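Local coordinates for protein aminoglycoside phosphotransferase (Mycobacterium smegmatis, PDB 6EF6) that phosphorylates (S)-1-amino-2-propanol as a kinase associated with the aminoacetone utilization microcompartment, at residues D96-T101 / Q245-V250; L234-V239 / T249-D254; Q65-V70 / E130-A135. All blocks are in the same frame, centred on the assembly; numbering follows the deposited sequence.

Interaction 1: residues D96-T101 / Q245-V250. With BEZ (benzoic acid), chain B; ACT (acetate ion), chain F.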
loop_
_atom_site.group_PDB
_atom_site.type_symbol
_atom_site.label_atom_id
_atom_site.label_comp_id
_atom_site.label_asym_id
_atom_site.label_seq_id
_atom_site.Cartn_x
_atom_site.Cartn_y
_atom_site.Cartn_z
ATOM N N ASP A 96 -14.867 3.158 -11.929
ATOM C CA ASP A 96 -14.295 4.318 -12.594
ATOM C C ASP A 96 -12.867 4.578 -12.171
ATOM O O ASP A 96 -12.288 5.592 -12.571
ATOM C CB ASP A 96 -15.154 5.561 -12.367
ATOM C CG ASP A 96 -15.161 5.996 -10.946
ATOM O OD1 ASP A 96 -15.296 5.123 -10.065
ATOM O OD2 ASP A 96 -15.031 7.216 -10.704
ATOM N N VAL A 97 -12.287 3.677 -11.387
ATOM C CA VAL A 97 -10.871 3.769 -11.029
ATOM C C VAL A 97 -10.048 3.202 -12.173
ATOM O O VAL A 97 -10.331 2.098 -12.656
ATOM C CB VAL A 97 -10.586 2.978 -9.742
ATOM C CG1 VAL A 97 -9.126 3.101 -9.327
ATOM C CG2 VAL A 97 -11.459 3.494 -8.616
ATOM N N THR A 98 -9.014 3.935 -12.578
ATOM C CA THR A 98 -8.058 3.452 -13.571
ATOM C C THR A 98 -6.987 2.628 -12.855
ATOM O O THR A 98 -6.375 3.101 -11.895
ATOM C CB THR A 98 -7.423 4.638 -14.275
ATOM O OG1 THR A 98 -8.463 5.464 -14.840
ATOM C CG2 THR A 98 -6.482 4.169 -15.337
ATOM N N VAL A 99 -6.747 1.406 -13.340
ATOM C CA VAL A 99 -5.783 0.481 -12.745
ATOM C C VAL A 99 -4.881 -0.116 -13.824
ATOM O O VAL A 99 -5.179 0.043 -15.005
ATOM C CB VAL A 99 -6.494 -0.626 -11.938
ATOM C CG1 VAL A 99 -7.351 -0.045 -10.833
ATOM C CG2 VAL A 99 -7.352 -1.520 -12.816
ATOM N N PRO A 100 -3.837 -0.848 -13.477
ATOM C CA PRO A 100 -2.984 -1.444 -14.515
ATOM C C PRO A 100 -3.692 -2.551 -15.272
ATOM O O PRO A 100 -4.568 -3.237 -14.741
ATOM C CB PRO A 100 -1.806 -2.019 -13.726
ATOM C CG PRO A 100 -1.845 -1.277 -12.364
ATOM C CD PRO A 100 -3.311 -1.125 -12.126
ATOM N N THR A 101 -3.262 -2.734 -16.522
ATOM C CA THR A 101 -3.725 -3.812 -17.387
ATOM C C THR A 101 -2.627 -4.852 -17.540
ATOM O O THR A 101 -1.509 -4.534 -17.955
ATOM C CB THR A 101 -4.081 -3.284 -18.772
ATOM O OG1 THR A 101 -5.148 -2.325 -18.665
ATOM C CG2 THR A 101 -4.547 -4.411 -19.661
ATOM N N GLN A 245 -7.641 17.367 -13.202
ATOM C CA GLN A 245 -8.313 16.734 -14.336
ATOM C C GLN A 245 -7.285 16.088 -15.259
ATOM O O GLN A 245 -6.787 16.705 -16.207
ATOM C CB GLN A 245 -9.250 17.693 -15.064
ATOM C CG GLN A 245 -10.634 17.075 -15.313
ATOM C CD GLN A 245 -11.628 17.336 -14.208
ATOM O OE1 GLN A 245 -12.565 18.116 -14.386
ATOM N NE2 GLN A 245 -11.448 16.680 -13.068
ATOM N N ARG A 246 -6.968 14.834 -14.958
ATOM C CA ARG A 246 -5.879 14.096 -15.579
ATOM C C ARG A 246 -6.152 12.619 -15.341
ATOM O O ARG A 246 -7.041 12.253 -14.565
ATOM C CB ARG A 246 -4.547 14.499 -14.948
ATOM C CG ARG A 246 -4.547 14.290 -13.437
ATOM C CD ARG A 246 -3.585 15.201 -12.692
ATOM N NE ARG A 246 -4.108 15.451 -11.353
ATOM C CZ ARG A 246 -3.386 15.926 -10.352
ATOM N NH1 ARG A 246 -3.956 16.122 -9.180
ATOM N NH2 ARG A 246 -2.102 16.212 -10.525
ATOM N N THR A 247 -5.389 11.767 -16.018
ATOM C CA THR A 247 -5.548 10.328 -15.840
ATOM C C THR A 247 -4.720 9.867 -14.649
ATOM O O THR A 247 -3.501 10.051 -14.625
ATOM C CB THR A 247 -5.129 9.581 -17.108
ATOM O OG1 THR A 247 -5.864 10.090 -18.230
ATOM C CG2 THR A 247 -5.416 8.100 -16.948
ATOM N N ILE A 248 -5.389 9.335 -13.642
ATOM C CA ILE A 248 -4.747 8.887 -12.414
ATOM C C ILE A 248 -4.861 7.374 -12.349
ATOM O O ILE A 248 -5.974 6.835 -12.273
ATOM C CB ILE A 248 -5.382 9.531 -11.171
ATOM C CG1 ILE A 248 -5.351 11.055 -11.347
ATOM C CG2 ILE A 248 -4.640 9.145 -9.934
ATOM C CD1 ILE A 248 -6.396 11.782 -10.514
ATOM N N THR A 249 -3.720 6.681 -12.352
ATOM C CA THR A 249 -3.713 5.220 -12.287
ATOM C C THR A 249 -3.256 4.753 -10.923
ATOM O O THR A 249 -2.165 5.109 -10.481
ATOM C CB THR A 249 -2.778 4.637 -13.355
ATOM O OG1 THR A 249 -3.119 5.153 -14.643
ATOM C CG2 THR A 249 -2.901 3.140 -13.440
ATOM N N VAL A 250 -4.065 3.936 -10.265
ATOM C CA VAL A 250 -3.674 3.341 -9.001
ATOM C C VAL A 250 -2.810 2.128 -9.296
ATOM O O VAL A 250 -3.209 1.268 -10.092
ATOM C CB VAL A 250 -4.909 2.905 -8.199
ATOM C CG1 VAL A 250 -4.457 2.335 -6.816
ATOM C CG2 VAL A 250 -5.873 4.057 -8.009
HETATM C C BEZ B . 3.009 -2.588 -9.473
HETATM O O1 BEZ B . 2.021 -3.262 -9.181
HETATM O O2 BEZ B . 4.053 -2.675 -8.765
HETATM C C1 BEZ B . 2.928 -1.686 -10.657
HETATM C C2 BEZ B . 3.812 -0.632 -10.796
HETATM C C3 BEZ B . 3.721 0.195 -11.909
HETATM C C4 BEZ B . 2.738 -0.029 -12.864
HETATM C C5 BEZ B . 1.853 -1.093 -12.720
HETATM C C6 BEZ B . 1.947 -1.908 -11.611
HETATM C C ACT F . -7.331 15.695 -9.850
HETATM O O ACT F . -6.974 15.380 -11.023
HETATM O OXT ACT F . -6.616 15.839 -8.821
HETATM C CH3 ACT F . -8.848 15.942 -9.629
HETATM O O HOH W 1 -8.439 6.565 -11.223
HETATM O O HOH W 2 -8.234 8.663 -13.927
#
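T247 touches the loop 96-101 with its methyl, CG2 lying 4.4 Å from T98 CG2. At I248 the link is carried by two waters: water 1 accepts from T98 N and donates to I248 O, while water 2 accepts from I248 N and has a weak bond with T98 OG1. T98 CB also comes within 3.3 Å of I248 O. The next residue, T249, meets T98 with OG1 against CG2 at 3.6 Å; T98 can offer this methyl because its chi1 of -56° swings CG2 opposite the backbone N. T249 CG2 meanwhile lies against the peptide carbon of V99. V250 closes the strand and gives the one direct hydrogen bond, V250 N to T98 O at 2.9 Å and 161°, with the donor tilted 18° from the carbonyl plane. Its CG2 packs on V97 CG1 at 3.6 Å. P100 CD presses on V250 O at 3.1 Å, and P100 CG reaches the benzoic acid ring at C5, 3.7 Å away. V250 O is buried with P100 CD as its close neighbour and no polar partner; the ligand end of the contact is mainly apolar, whereas water carries much of the polar bonding around I248.

Interaction 2: residues L234-V239 / T249-D254. With NA (sodium ion), chain D; BEZ (benzoic acid), chain B.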
loop_
_atom_site.group_PDB
_atom_site.type_symbol
_atom_site.label_atom_id
_atom_site.label_comp_id
_atom_site.label_asym_id
_atom_site.label_seq_id
_atom_site.Cartn_x
_atom_site.Cartn_y
_atom_site.Cartn_z
ATOM N N LEU A 234 0.271 8.525 -1.663
ATOM C CA LEU A 234 0.226 9.384 -2.833
ATOM C C LEU A 234 1.115 8.863 -3.963
ATOM O O LEU A 234 0.767 8.972 -5.135
ATOM C CB LEU A 234 0.646 10.797 -2.415
ATOM C CG LEU A 234 -0.308 11.577 -1.499
ATOM C CD1 LEU A 234 0.461 12.722 -0.793
ATOM C CD2 LEU A 234 -1.470 12.146 -2.237
ATOM N N ALA A 235 2.283 8.307 -3.604
ATOM C CA ALA A 235 3.231 7.828 -4.598
ATOM C C ALA A 235 2.694 6.688 -5.448
ATOM O O ALA A 235 3.240 6.444 -6.515
ATOM C CB ALA A 235 4.491 7.318 -3.878
ATOM N N ASN A 236 1.645 5.996 -4.993
ATOM C CA ASN A 236 1.056 4.890 -5.751
ATOM C C ASN A 236 -0.107 5.319 -6.640
ATOM O O ASN A 236 -0.806 4.456 -7.208
ATOM C CB ASN A 236 0.633 3.772 -4.800
ATOM C CG ASN A 236 1.801 2.910 -4.394
ATOM O OD1 ASN A 236 2.836 2.898 -5.067
ATOM N ND2 ASN A 236 1.670 2.202 -3.313
ATOM N N LEU A 237 -0.349 6.618 -6.824
ATOM C CA LEU A 237 -1.332 7.108 -7.787
ATOM C C LEU A 237 -0.560 7.930 -8.803
ATOM O O LEU A 237 -0.218 9.095 -8.566
ATOM C CB LEU A 237 -2.441 7.905 -7.089
ATOM C CG LEU A 237 -3.578 7.030 -6.506
ATOM C CD1 LEU A 237 -3.121 6.233 -5.296
ATOM C CD2 LEU A 237 -4.796 7.874 -6.170
ATOM N N LEU A 238 -0.260 7.283 -9.903
ATOM C CA LEU A 238 0.531 7.872 -10.975
ATOM C C LEU A 238 -0.338 8.744 -11.874
ATOM O O LEU A 238 -1.499 8.438 -12.129
ATOM C CB LEU A 238 1.240 6.806 -11.833
ATOM C CG LEU A 238 2.231 5.940 -11.050
ATOM C CD1 LEU A 238 3.057 5.128 -12.059
ATOM C CD2 LEU A 238 3.150 6.706 -10.117
ATOM N N VAL A 239 0.224 9.849 -12.371
ATOM C CA VAL A 239 -0.556 10.801 -13.159
ATOM C C VAL A 239 0.117 11.096 -14.484
ATOM O O VAL A 239 1.340 11.085 -14.593
ATOM C CB VAL A 239 -0.798 12.126 -12.413
ATOM C CG1 VAL A 239 -1.559 11.879 -11.179
ATOM C CG2 VAL A 239 0.523 12.793 -12.096
ATOM N N THR A 249 -3.720 6.681 -12.352
ATOM C CA THR A 249 -3.713 5.220 -12.287
ATOM C C THR A 249 -3.256 4.753 -10.923
ATOM O O THR A 249 -2.165 5.109 -10.481
ATOM C CB THR A 249 -2.778 4.637 -13.355
ATOM O OG1 THR A 249 -3.119 5.153 -14.643
ATOM C CG2 THR A 249 -2.901 3.140 -13.440
ATOM N N VAL A 250 -4.065 3.936 -10.265
ATOM C CA VAL A 250 -3.674 3.341 -9.001
ATOM C C VAL A 250 -2.810 2.128 -9.296
ATOM O O VAL A 250 -3.209 1.268 -10.092
ATOM C CB VAL A 250 -4.909 2.905 -8.199
ATOM C CG1 VAL A 250 -4.457 2.335 -6.816
ATOM C CG2 VAL A 250 -5.873 4.057 -8.009
ATOM N N ILE A 251 -1.595 2.107 -8.731
ATOM C CA ILE A 251 -0.664 1.019 -8.982
ATOM C C ILE A 251 -0.393 0.285 -7.660
ATOM O O ILE A 251 -0.834 0.687 -6.571
ATOM C CB ILE A 251 0.647 1.522 -9.629
ATOM C CG1 ILE A 251 1.421 2.432 -8.689
ATOM C CG2 ILE A 251 0.354 2.205 -10.961
ATOM C CD1 ILE A 251 2.903 2.534 -9.024
ATOM N N ASP A 252 0.384 -0.799 -7.748
ATOM C CA ASP A 252 0.951 -1.472 -6.579
ATOM C C ASP A 252 -0.129 -1.956 -5.616
ATOM O O ASP A 252 -0.148 -1.618 -4.434
ATOM C CB ASP A 252 1.963 -0.580 -5.857
ATOM C CG ASP A 252 2.770 -1.337 -4.808
ATOM O OD1 ASP A 252 2.678 -2.573 -4.774
ATOM O OD2 ASP A 252 3.481 -0.677 -4.018
ATOM N N PHE A 253 -0.964 -2.853 -6.155
ATOM C CA PHE A 253 -1.960 -3.596 -5.366
ATOM C C PHE A 253 -1.332 -4.779 -4.606
ATOM O O PHE A 253 -2.053 -5.666 -4.134
ATOM C CB PHE A 253 -3.146 -4.058 -6.253
ATOM C CG PHE A 253 -4.128 -2.999 -6.613
ATOM C CD1 PHE A 253 -3.833 -2.008 -7.564
ATOM C CD2 PHE A 253 -5.423 -3.039 -6.112
ATOM C CE1 PHE A 253 -4.770 -1.060 -7.925
ATOM C CE2 PHE A 253 -6.346 -2.068 -6.482
ATOM C CZ PHE A 253 -6.040 -1.092 -7.377
ATOM N N ASP A 254 0.002 -4.864 -4.519
ATOM C CA ASP A 254 0.602 -6.090 -4.013
ATOM C C ASP A 254 0.368 -6.319 -2.519
ATOM O O ASP A 254 0.599 -7.446 -2.076
ATOM C CB ASP A 254 2.107 -6.062 -4.297
ATOM C CG ASP A 254 2.790 -7.416 -4.037
ATOM O OD1 ASP A 254 2.363 -8.464 -4.569
ATOM O OD2 ASP A 254 3.816 -7.440 -3.306
HETATM NA NA NA D . 3.608 -1.380 -1.520
HETATM C C BEZ B . 3.009 -2.588 -9.473
HETATM O O1 BEZ B . 2.021 -3.262 -9.181
HETATM O O2 BEZ B . 4.053 -2.675 -8.765
HETATM C C1 BEZ B . 2.928 -1.686 -10.657
HETATM C C2 BEZ B . 3.812 -0.632 -10.796
HETATM C C3 BEZ B . 3.721 0.195 -11.909
HETATM C C4 BEZ B . 2.738 -0.029 -12.864
HETATM C C5 BEZ B . 1.853 -1.093 -12.720
HETATM C C6 BEZ B . 1.947 -1.908 -11.611
HETATM O O HOH W 3 4.715 1.458 -4.619
HETATM O O HOH W 4 1.890 -2.704 -1.938
HETATM O O HOH W 5 4.938 -2.961 -2.878
HETATM O O HOH W 6 4.191 -2.221 0.236
#
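L238 and T249 exchange both of their backbone hydrogen bonds, L238 N to T249 O at 2.9 Å and T249 N to L238 O at 2.8 Å, the second lying in the carbonyl plane and the first more bent. A third bond, I251 N to N236 O, is nearly straight at 171° and prolongs the hairpin beyond L237 and V250, a non-hydrogen-bonded pair. The side chains of that pair lie side by side, L237 CG 4.0 Å from V250 CG2, on the face covered by I153 of helix 147-163. On the other face L238 CD1 meets I251 CD1 at 4.0 Å, the two chains crossing at about a right angle. I251 has CG1 wedged between its backbone N and carbonyl carbon (chi1 65°), which brings CG1 against N236 O while CD1 runs on to benzoic acid C2, 3.7 Å away.

This dry, close-fitting end gives way to a watery one at N236 and D252. Their amide and carboxylate planes stand 83° apart, and N236 ND2 is hydrogen-bonded to D231 O. D252 OD2 binds the sodium ion at 2.6 Å, D231 supplies a second carboxylate, and waters 4, 5 and 6 are further ligands; water 5 also donates to D252 OD1. A weak bond from D252 N reaches benzoic acid O1. With D231 and N236 just ahead of the first strand and D252-F253-D254 following the second, the hairpin resembles the one that links the catalytic loop to the DFG-like motif in kinases of the protein kinase and aminoglycoside phosphotransferase fold, where the metal site lies between the two.

Interaction 3: residues Q65-V70 / E130-A135. With BEZ (benzoic acid), chain B.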
loop_
_atom_site.group_PDB
_atom_site.type_symbol
_atom_site.label_atom_id
_atom_site.label_comp_id
_atom_site.label_asym_id
_atom_site.label_seq_id
_atom_site.Cartn_x
_atom_site.Cartn_y
_atom_site.Cartn_z
ATOM N N GLN A 65 6.588 0.620 -24.876
ATOM C CA GLN A 65 6.875 0.724 -23.452
ATOM C C GLN A 65 5.924 -0.179 -22.687
ATOM O O GLN A 65 4.757 -0.309 -23.062
ATOM C CB GLN A 65 6.670 2.148 -22.942
ATOM C CG GLN A 65 7.723 3.133 -23.409
ATOM C CD GLN A 65 7.505 4.516 -22.818
ATOM O OE1 GLN A 65 6.388 5.021 -22.808
ATOM N NE2 GLN A 65 8.566 5.125 -22.322
ATOM N N SER A 66 6.433 -0.815 -21.632
ATOM C CA SER A 66 5.602 -1.582 -20.708
ATOM C C SER A 66 6.333 -1.700 -19.375
ATOM O O SER A 66 7.428 -1.170 -19.208
ATOM C CB SER A 66 5.189 -2.936 -21.308
ATOM O OG SER A 66 6.317 -3.718 -21.680
ATOM N N ILE A 67 5.680 -2.334 -18.404
ATOM C CA ILE A 67 6.181 -2.396 -17.036
ATOM C C ILE A 67 6.269 -3.841 -16.566
ATOM O O ILE A 67 5.287 -4.595 -16.640
ATOM C CB ILE A 67 5.316 -1.555 -16.083
ATOM C CG1 ILE A 67 5.482 -0.076 -16.463
ATOM C CG2 ILE A 67 5.739 -1.807 -14.659
ATOM C CD1 ILE A 67 4.472 0.829 -15.824
ATOM N N LEU A 68 7.430 -4.228 -16.054
ATOM C CA LEU A 68 7.625 -5.585 -15.557
ATOM C C LEU A 68 7.835 -5.555 -14.043
ATOM O O LEU A 68 8.753 -4.883 -13.556
ATOM C CB LEU A 68 8.827 -6.220 -16.263
ATOM C CG LEU A 68 9.003 -7.708 -16.082
ATOM C CD1 LEU A 68 7.918 -8.478 -16.786
ATOM C CD2 LEU A 68 10.377 -8.108 -16.656
ATOM N N ARG A 69 6.997 -6.264 -13.293
ATOM C CA ARG A 69 7.097 -6.339 -11.838
ATOM C C ARG A 69 7.671 -7.693 -11.411
ATOM O O ARG A 69 7.043 -8.736 -11.644
ATOM C CB ARG A 69 5.709 -6.153 -11.220
ATOM C CG ARG A 69 5.672 -6.247 -9.706
ATOM C CD ARG A 69 4.255 -5.966 -9.201
ATOM N NE ARG A 69 3.381 -7.100 -9.410
ATOM C CZ ARG A 69 2.098 -7.119 -9.041
ATOM N NH1 ARG A 69 1.516 -6.027 -8.528
ATOM N NH2 ARG A 69 1.424 -8.237 -9.169
ATOM N N VAL A 70 8.835 -7.687 -10.767
ATOM C CA VAL A 70 9.462 -8.908 -10.254
ATOM C C VAL A 70 9.163 -9.003 -8.756
ATOM O O VAL A 70 9.638 -8.189 -7.962
ATOM C CB VAL A 70 10.974 -8.922 -10.519
ATOM C CG1 VAL A 70 11.628 -10.183 -9.912
ATOM C CG2 VAL A 70 11.275 -8.873 -12.015
ATOM N N GLU A 130 0.784 -3.152 -18.952
ATOM C CA GLU A 130 0.889 -2.127 -19.978
ATOM C C GLU A 130 1.463 -0.857 -19.367
ATOM O O GLU A 130 1.408 -0.640 -18.147
ATOM C CB GLU A 130 -0.472 -1.842 -20.619
ATOM C CG GLU A 130 -1.069 -3.054 -21.329
ATOM C CD GLU A 130 -2.311 -2.743 -22.146
ATOM O OE1 GLU A 130 -2.821 -1.605 -22.077
ATOM O OE2 GLU A 130 -2.786 -3.657 -22.854
ATOM N N MET A 131 2.014 -0.009 -20.232
ATOM C CA MET A 131 2.573 1.258 -19.778
ATOM C C MET A 131 1.488 2.073 -19.062
ATOM O O MET A 131 0.295 1.992 -19.377
ATOM C CB MET A 131 3.161 2.036 -20.965
ATOM C CG MET A 131 3.869 3.302 -20.596
ATOM S SD MET A 131 5.119 3.039 -19.346
ATOM C CE MET A 131 5.799 4.670 -19.145
ATOM N N VAL A 132 1.918 2.820 -18.048
ATOM C CA VAL A 132 1.052 3.667 -17.233
ATOM C C VAL A 132 1.566 5.094 -17.334
ATOM O O VAL A 132 2.758 5.338 -17.124
ATOM C CB VAL A 132 1.070 3.199 -15.769
ATOM C CG1 VAL A 132 0.317 4.202 -14.875
ATOM C CG2 VAL A 132 0.470 1.808 -15.629
ATOM N N GLY A 133 0.673 6.038 -17.649
ATOM C CA GLY A 133 1.075 7.436 -17.676
ATOM C C GLY A 133 1.583 7.894 -16.319
ATOM O O GLY A 133 0.889 7.774 -15.301
ATOM N N GLY A 134 2.792 8.443 -16.302
ATOM C CA GLY A 134 3.428 8.899 -15.088
ATOM C C GLY A 134 4.551 7.996 -14.631
ATOM O O GLY A 134 5.290 8.368 -13.709
ATOM N N ALA A 135 4.717 6.826 -15.251
ATOM C CA ALA A 135 5.730 5.883 -14.801
ATOM C C ALA A 135 7.102 6.126 -15.410
ATOM O O ALA A 135 8.085 5.634 -14.864
ATOM C CB ALA A 135 5.295 4.450 -15.133
HETATM C C BEZ B . 3.009 -2.588 -9.473
HETATM O O1 BEZ B . 2.021 -3.262 -9.181
HETATM O O2 BEZ B . 4.053 -2.675 -8.765
HETATM C C1 BEZ B . 2.928 -1.686 -10.657
HETATM C C2 BEZ B . 3.812 -0.632 -10.796
HETATM C C3 BEZ B . 3.721 0.195 -11.909
HETATM C C4 BEZ B . 2.738 -0.029 -12.864
HETATM C C5 BEZ B . 1.853 -1.093 -12.720
HETATM C C6 BEZ B . 1.947 -1.908 -11.611
HETATM O O HOH W 7 2.058 -0.827 -22.973
#
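I67 stretches CG1 away from its own carbonyl carbon (chi1 -67°) and continues to CD1, so one methyl reaches the loop 130-135. M131 answers with CG opposite its backbone N (chi1 -175°) and a bend at the next bond, which lays its thioether across Q65. The I67 CD1 methyl meets A135 CB at 3.8 Å, V132 CG2 at 4.1 Å and M131 SD at 4.2 Å. The same methyl lies 3.5 Å from benzoic acid C4, and V132 CG2 also approaches that ligand atom, so I67 and V132 both pack against one end of the ring.

Strand 64-70 is the middle strand of the five-stranded antiparallel sheet of the N-terminal lobe, and 130-135 continues from its neighbour, strand 124-130, at the place of the kinase hinge between the lobes. Here the chain leaves the sheet: V132 to A135 forms a type II turn closed by A135 N to V132 O, with G134 at a positive phi. Lying between this hinge and the sheet, the benzoic acid occupies a position consistent with the nucleotide cleft of this fold. R69, two residues along from I67 and on the same side of the strand, brings NH1 to benzoic acid O1 at 2.9 Å, a bent bond of 137° near the guanidinium plane. Its NH2 forms a salt bridge with E84 of helix 78-94, reminiscent of the lysine-glutamate pair of protein kinases.

Nearer the surface, M131 CB abuts Q65 O at 3.5 Å and its CE lies by Q65 OE1, while Q65 NE2 bonds E136. Water 7 accepts from M131 N and donates to Q65 O, joining the two backbones.

Interaction 2 is the most deeply set, all its touching residues being buried. Interaction 1 shares T249 and V250 with it and bonds the other edge of strand 248-250 to the loop after helix 78-94, with one direct backbone bond and two waters in place of regular pairing. Interaction 3 joins the N-terminal sheet to the hinge, is partly surface, and relies on apolar packing plus a single water. Hinge residues join the three: V132 CG1 packs on T249 CB at 3.5 Å, and A135 CB touches L238 CD1. All three reach the benzoic acid, the first by packing alone, the other two also by hydrogen bonds to its carboxylate, the one in interaction 2 weak.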